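Local coordinates for glycosyl hydrolases family 31 family protein (Aspergillus niger, PDB 6DRU), which catalyses the release of alpha-xylose from the non-reducing terminal glucose of xyloglucan oligosaccharides, as a family 31 glycoside hydrolase, at residues S652-L666 / Q690-F704. Sequence-based numbering, arbitrary orientation.
Sequences SPVTLPNVTEWPVYL and QVVKVPAPLQHIPVF. With NAG (2-acetamido-2-deoxy-beta-D-glucopyranose), chain E.
Val664 and Val692 face each other as a hydrogen-bonded pair at the middle of an antiparallel beta ribbon formed by strands 661-666 and 690-695. Val664 N binds Val692 O at 2.8 Å, and Val692 N returns a bond to Val664 O at 2.9 Å. Trp662 and Val694 repeat this exchange. At the far end Leu666 N reaches Gln690 O, but the return bond from Gln690 N to Leu666 O is weak. Beyond Trp662, Ala696 N bonds Thr660 O at 2.7 Å, from above the carbonyl plane. A separate bond, Ser652 N to Pro702 O at 3.1 Å, ties the two segments together outside the ribbon.

The packing differs on the two faces. On the face of Val664 and Leu666, Leu666 CD2 sits over the Phe704 ring, 3.4 Å from its centroid and 6° off the ring normal, a CH-pi contact. With Val664 CG1 anti to the backbone N (chi1 178°), the two methyls part: CG1 goes to CE1 of the same ring and CG2 to Pro702 CB. Pro702 CG also touches Trp662 CD1 at 3.8 Å, while Pro702 CD meets Val654 CG2. The opposite face carries Tyr665, whose ring edge receives Val691 CG2 in plane. There Glu661 OE1 lies 3.3 Å from Lys693 CB, yet their charged groups do not meet.

Thr655 OG1 donates a 2.7 Å hydrogen bond to O7 of an N-acetylglucosamine of a glycan attached to the protein, whose C8 methyl lies near Leu656 and Trp662. Pro653 and Val654 touch Trp547 and Arg543 of helix 535-548. Within the C-terminal domain, backbone bonds thus set the strand pairing, while apolar packing through Pro702 and Phe704 joins the ribbon to the returning chain and strand 703-705.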
# COMPACT_ATOMS: atom_id res chain seq x y z
N SER A 652 -22.63 -32.20 -33.60
CA SER A 652 -21.73 -31.25 -34.26
C SER A 652 -22.60 -30.21 -34.97
O SER A 652 -23.16 -30.48 -36.04
CB SER A 652 -20.79 -31.93 -35.24
OG SER A 652 -20.00 -30.98 -35.93
N PRO A 653 -22.72 -29.01 -34.40
CA PRO A 653 -23.60 -28.00 -35.00
C PRO A 653 -23.02 -27.43 -36.29
O PRO A 653 -21.80 -27.38 -36.48
CB PRO A 653 -23.70 -26.92 -33.92
CG PRO A 653 -23.17 -27.55 -32.67
CD PRO A 653 -22.17 -28.56 -33.12
N VAL A 654 -23.92 -26.98 -37.17
CA VAL A 654 -23.52 -26.30 -38.39
C VAL A 654 -23.29 -24.83 -38.07
O VAL A 654 -24.21 -24.13 -37.65
CB VAL A 654 -24.58 -26.48 -39.49
CG1 VAL A 654 -24.26 -25.58 -40.68
CG2 VAL A 654 -24.65 -27.93 -39.93
N THR A 655 -22.06 -24.36 -38.28
CA THR A 655 -21.66 -23.02 -37.89
C THR A 655 -21.41 -22.11 -39.09
O THR A 655 -20.72 -21.10 -38.95
CB THR A 655 -20.42 -23.08 -37.00
OG1 THR A 655 -19.31 -23.54 -37.77
CG2 THR A 655 -20.65 -24.03 -35.84
N LEU A 656 -21.95 -22.45 -40.25
CA LEU A 656 -21.77 -21.64 -41.45
C LEU A 656 -23.09 -21.52 -42.19
O LEU A 656 -23.92 -22.44 -42.14
CB LEU A 656 -20.71 -22.24 -42.39
CG LEU A 656 -19.26 -22.15 -41.90
CD1 LEU A 656 -18.33 -22.83 -42.90
CD2 LEU A 656 -18.86 -20.70 -41.68
N PRO A 657 -23.32 -20.41 -42.88
CA PRO A 657 -24.56 -20.24 -43.64
C PRO A 657 -24.46 -20.88 -45.02
O PRO A 657 -23.38 -21.10 -45.56
CB PRO A 657 -24.70 -18.72 -43.74
CG PRO A 657 -23.28 -18.25 -43.79
CD PRO A 657 -22.48 -19.20 -42.93
N ASN A 658 -25.64 -21.16 -45.58
CA ASN A 658 -25.77 -21.74 -46.92
C ASN A 658 -24.96 -23.03 -47.03
O ASN A 658 -23.95 -23.12 -47.73
CB ASN A 658 -25.35 -20.72 -47.98
CG ASN A 658 -25.74 -21.14 -49.39
OD1 ASN A 658 -26.78 -21.77 -49.59
ND2 ASN A 658 -24.91 -20.80 -50.36
N VAL A 659 -25.43 -24.04 -46.29
CA VAL A 659 -24.72 -25.31 -46.16
C VAL A 659 -25.72 -26.44 -46.26
O VAL A 659 -26.76 -26.43 -45.60
CB VAL A 659 -23.94 -25.39 -44.83
CG1 VAL A 659 -23.73 -26.84 -44.41
CG2 VAL A 659 -22.60 -24.68 -44.97
N THR A 660 -25.41 -27.43 -47.10
CA THR A 660 -26.18 -28.66 -47.21
C THR A 660 -25.36 -29.90 -46.90
O THR A 660 -25.94 -30.98 -46.76
CB THR A 660 -26.79 -28.79 -48.62
OG1 THR A 660 -25.79 -28.48 -49.60
CG2 THR A 660 -27.97 -27.85 -48.78
N GLU A 661 -24.05 -29.77 -46.77
CA GLU A 661 -23.15 -30.86 -46.41
C GLU A 661 -22.26 -30.39 -45.27
O GLU A 661 -21.77 -29.25 -45.29
CB GLU A 661 -22.27 -31.27 -47.59
CG GLU A 661 -22.95 -32.06 -48.69
CD GLU A 661 -22.03 -33.10 -49.29
OE1 GLU A 661 -20.95 -33.36 -48.70
OE2 GLU A 661 -22.36 -33.64 -50.37
N TRP A 662 -22.05 -31.25 -44.28
CA TRP A 662 -21.24 -30.88 -43.13
C TRP A 662 -20.22 -31.98 -42.86
O TRP A 662 -20.58 -33.17 -42.82
CB TRP A 662 -22.11 -30.64 -41.90
CG TRP A 662 -21.39 -29.88 -40.84
CD1 TRP A 662 -20.98 -30.34 -39.63
CD2 TRP A 662 -20.97 -28.51 -40.91
NE1 TRP A 662 -20.34 -29.35 -38.93
CE2 TRP A 662 -20.32 -28.21 -39.70
CE3 TRP A 662 -21.09 -27.51 -41.88
CZ2 TRP A 662 -19.79 -26.95 -39.43
CZ3 TRP A 662 -20.56 -26.26 -41.61
CH2 TRP A 662 -19.92 -25.99 -40.40
N PRO A 663 -18.94 -31.63 -42.67
CA PRO A 663 -17.93 -32.66 -42.39
C PRO A 663 -17.81 -32.95 -40.90
O PRO A 663 -17.39 -32.08 -40.12
CB PRO A 663 -16.65 -32.05 -42.95
CG PRO A 663 -16.88 -30.54 -42.91
CD PRO A 663 -18.36 -30.28 -42.68
N VAL A 664 -18.17 -34.16 -40.49
CA VAL A 664 -18.12 -34.58 -39.09
C VAL A 664 -17.05 -35.65 -38.94
O VAL A 664 -17.02 -36.61 -39.72
CB VAL A 664 -19.49 -35.10 -38.62
CG1 VAL A 664 -19.40 -35.58 -37.18
CG2 VAL A 664 -20.55 -34.02 -38.77
N TYR A 665 -16.19 -35.49 -37.95
CA TYR A 665 -15.19 -36.50 -37.63
C TYR A 665 -15.80 -37.52 -36.67
O TYR A 665 -16.15 -37.18 -35.54
CB TYR A 665 -13.94 -35.88 -37.01
CG TYR A 665 -12.94 -36.94 -36.60
CD1 TYR A 665 -12.16 -37.58 -37.55
CD2 TYR A 665 -12.78 -37.30 -35.27
CE1 TYR A 665 -11.25 -38.55 -37.19
CE2 TYR A 665 -11.87 -38.27 -34.90
CZ TYR A 665 -11.11 -38.89 -35.87
OH TYR A 665 -10.20 -39.86 -35.52
N LEU A 666 -15.92 -38.76 -37.13
CA LEU A 666 -16.38 -39.85 -36.29
C LEU A 666 -15.18 -40.48 -35.60
O LEU A 666 -14.32 -41.05 -36.30
CB LEU A 666 -17.13 -40.89 -37.10
CG LEU A 666 -18.33 -40.34 -37.87
CD1 LEU A 666 -18.81 -41.35 -38.89
CD2 LEU A 666 -19.45 -39.96 -36.91
N GLN A 690 -12.61 -41.64 -39.18
CA GLN A 690 -12.56 -40.92 -40.44
C GLN A 690 -13.50 -39.72 -40.38
O GLN A 690 -14.37 -39.63 -39.51
CB GLN A 690 -12.95 -41.82 -41.62
CG GLN A 690 -14.17 -42.67 -41.33
CD GLN A 690 -14.93 -43.05 -42.58
OE1 GLN A 690 -14.55 -42.68 -43.69
NE2 GLN A 690 -16.02 -43.79 -42.41
N VAL A 691 -13.31 -38.79 -41.31
CA VAL A 691 -14.19 -37.64 -41.48
C VAL A 691 -15.18 -37.96 -42.59
O VAL A 691 -14.79 -38.36 -43.69
CB VAL A 691 -13.39 -36.37 -41.81
CG1 VAL A 691 -14.35 -35.23 -42.15
CG2 VAL A 691 -12.49 -35.99 -40.65
N VAL A 692 -16.47 -37.79 -42.29
CA VAL A 692 -17.53 -38.07 -43.25
C VAL A 692 -18.31 -36.79 -43.49
O VAL A 692 -18.47 -35.95 -42.59
CB VAL A 692 -18.45 -39.21 -42.76
CG1 VAL A 692 -17.64 -40.46 -42.46
CG2 VAL A 692 -19.25 -38.79 -41.54
N LYS A 693 -18.79 -36.63 -44.72
CA LYS A 693 -19.62 -35.48 -45.10
C LYS A 693 -21.06 -35.96 -45.20
O LYS A 693 -21.43 -36.67 -46.14
CB LYS A 693 -19.14 -34.87 -46.41
CG LYS A 693 -17.85 -34.08 -46.28
CD LYS A 693 -17.06 -34.07 -47.59
CE LYS A 693 -15.62 -33.63 -47.37
NZ LYS A 693 -14.84 -34.63 -46.58
N VAL A 694 -21.88 -35.56 -44.23
CA VAL A 694 -23.26 -36.04 -44.13
C VAL A 694 -24.23 -34.98 -44.64
O VAL A 694 -23.89 -33.78 -44.65
CB VAL A 694 -23.59 -36.45 -42.69
CG1 VAL A 694 -22.69 -37.59 -42.26
CG2 VAL A 694 -23.42 -35.26 -41.75
N PRO A 695 -25.42 -35.36 -45.09
CA PRO A 695 -26.42 -34.37 -45.52
C PRO A 695 -26.90 -33.54 -44.34
O PRO A 695 -27.42 -34.07 -43.35
CB PRO A 695 -27.54 -35.22 -46.11
CG PRO A 695 -27.40 -36.55 -45.43
CD PRO A 695 -25.92 -36.74 -45.24
N ALA A 696 -26.73 -32.22 -44.44
CA ALA A 696 -27.12 -31.29 -43.39
C ALA A 696 -27.98 -30.18 -43.98
O ALA A 696 -27.51 -29.05 -44.18
CB ALA A 696 -25.89 -30.71 -42.69
N PRO A 697 -29.25 -30.47 -44.28
CA PRO A 697 -30.17 -29.39 -44.66
C PRO A 697 -30.48 -28.51 -43.46
O PRO A 697 -30.02 -28.79 -42.35
CB PRO A 697 -31.41 -30.14 -45.16
CG PRO A 697 -31.37 -31.44 -44.44
CD PRO A 697 -29.92 -31.79 -44.28
N LEU A 698 -31.28 -27.45 -43.65
CA LEU A 698 -31.49 -26.51 -42.56
C LEU A 698 -32.28 -27.12 -41.41
O LEU A 698 -32.12 -26.68 -40.26
CB LEU A 698 -32.19 -25.25 -43.08
CG LEU A 698 -32.80 -24.28 -42.06
CD1 LEU A 698 -31.70 -23.54 -41.33
CD2 LEU A 698 -33.74 -23.30 -42.75
N GLN A 699 -33.09 -28.14 -41.68
CA GLN A 699 -33.91 -28.77 -40.65
C GLN A 699 -33.19 -29.87 -39.89
O GLN A 699 -33.73 -30.38 -38.91
CB GLN A 699 -35.19 -29.34 -41.27
CG GLN A 699 -35.64 -28.66 -42.55
CD GLN A 699 -34.95 -29.22 -43.79
OE1 GLN A 699 -34.53 -30.37 -43.80
NE2 GLN A 699 -34.84 -28.40 -44.82
N HIS A 700 -31.99 -30.26 -40.32
CA HIS A 700 -31.26 -31.37 -39.72
C HIS A 700 -29.95 -30.86 -39.13
O HIS A 700 -29.19 -30.16 -39.81
CB HIS A 700 -30.99 -32.47 -40.75
CG HIS A 700 -32.22 -33.17 -41.23
ND1 HIS A 700 -33.41 -33.12 -40.54
CD2 HIS A 700 -32.45 -33.93 -42.32
CE1 HIS A 700 -34.32 -33.83 -41.19
NE2 HIS A 700 -33.76 -34.33 -42.28
N ILE A 701 -29.69 -31.22 -37.88
CA ILE A 701 -28.42 -30.93 -37.22
C ILE A 701 -27.59 -32.21 -37.20
O ILE A 701 -28.11 -33.26 -36.80
CB ILE A 701 -28.63 -30.39 -35.79
CG1 ILE A 701 -27.28 -30.17 -35.11
CG2 ILE A 701 -29.55 -31.29 -34.97
CD1 ILE A 701 -27.38 -29.58 -33.74
N PRO A 702 -26.33 -32.17 -37.63
CA PRO A 702 -25.53 -33.40 -37.69
C PRO A 702 -25.38 -34.08 -36.34
O PRO A 702 -24.72 -33.56 -35.43
CB PRO A 702 -24.18 -32.91 -38.23
CG PRO A 702 -24.51 -31.67 -38.99
CD PRO A 702 -25.63 -31.02 -38.23
N VAL A 703 -26.02 -35.24 -36.20
CA VAL A 703 -26.00 -36.02 -34.96
C VAL A 703 -25.88 -37.49 -35.32
O VAL A 703 -26.67 -38.01 -36.11
CB VAL A 703 -27.26 -35.77 -34.10
CG1 VAL A 703 -27.35 -36.79 -32.98
CG2 VAL A 703 -27.26 -34.36 -33.54
N PHE A 704 -24.90 -38.17 -34.73
CA PHE A 704 -24.75 -39.61 -34.82
C PHE A 704 -25.07 -40.22 -33.47
O PHE A 704 -25.16 -39.53 -32.45
CB PHE A 704 -23.34 -40.00 -35.27
CG PHE A 704 -22.94 -39.44 -36.60
CD1 PHE A 704 -22.51 -38.13 -36.71
CD2 PHE A 704 -22.99 -40.23 -37.74
CE1 PHE A 704 -22.14 -37.61 -37.94
CE2 PHE A 704 -22.62 -39.71 -38.96
CZ PHE A 704 -22.20 -38.40 -39.06
C1 NAG E . -12.94 -23.41 -36.95
C2 NAG E . -13.96 -22.44 -37.52
C3 NAG E . -13.35 -21.14 -37.90
C4 NAG E . -12.52 -20.59 -36.76
C5 NAG E . -11.50 -21.63 -36.35
C6 NAG E . -10.65 -21.09 -35.22
C7 NAG E . -15.95 -23.34 -38.64
C8 NAG E . -16.61 -23.96 -39.86
N2 NAG E . -14.57 -23.02 -38.66
O3 NAG E . -14.37 -20.24 -38.26
O4 NAG E . -11.86 -19.42 -37.17
O5 NAG E . -12.19 -22.79 -35.94
O6 NAG E . -10.71 -21.96 -34.12
O7 NAG E . -16.62 -23.11 -37.65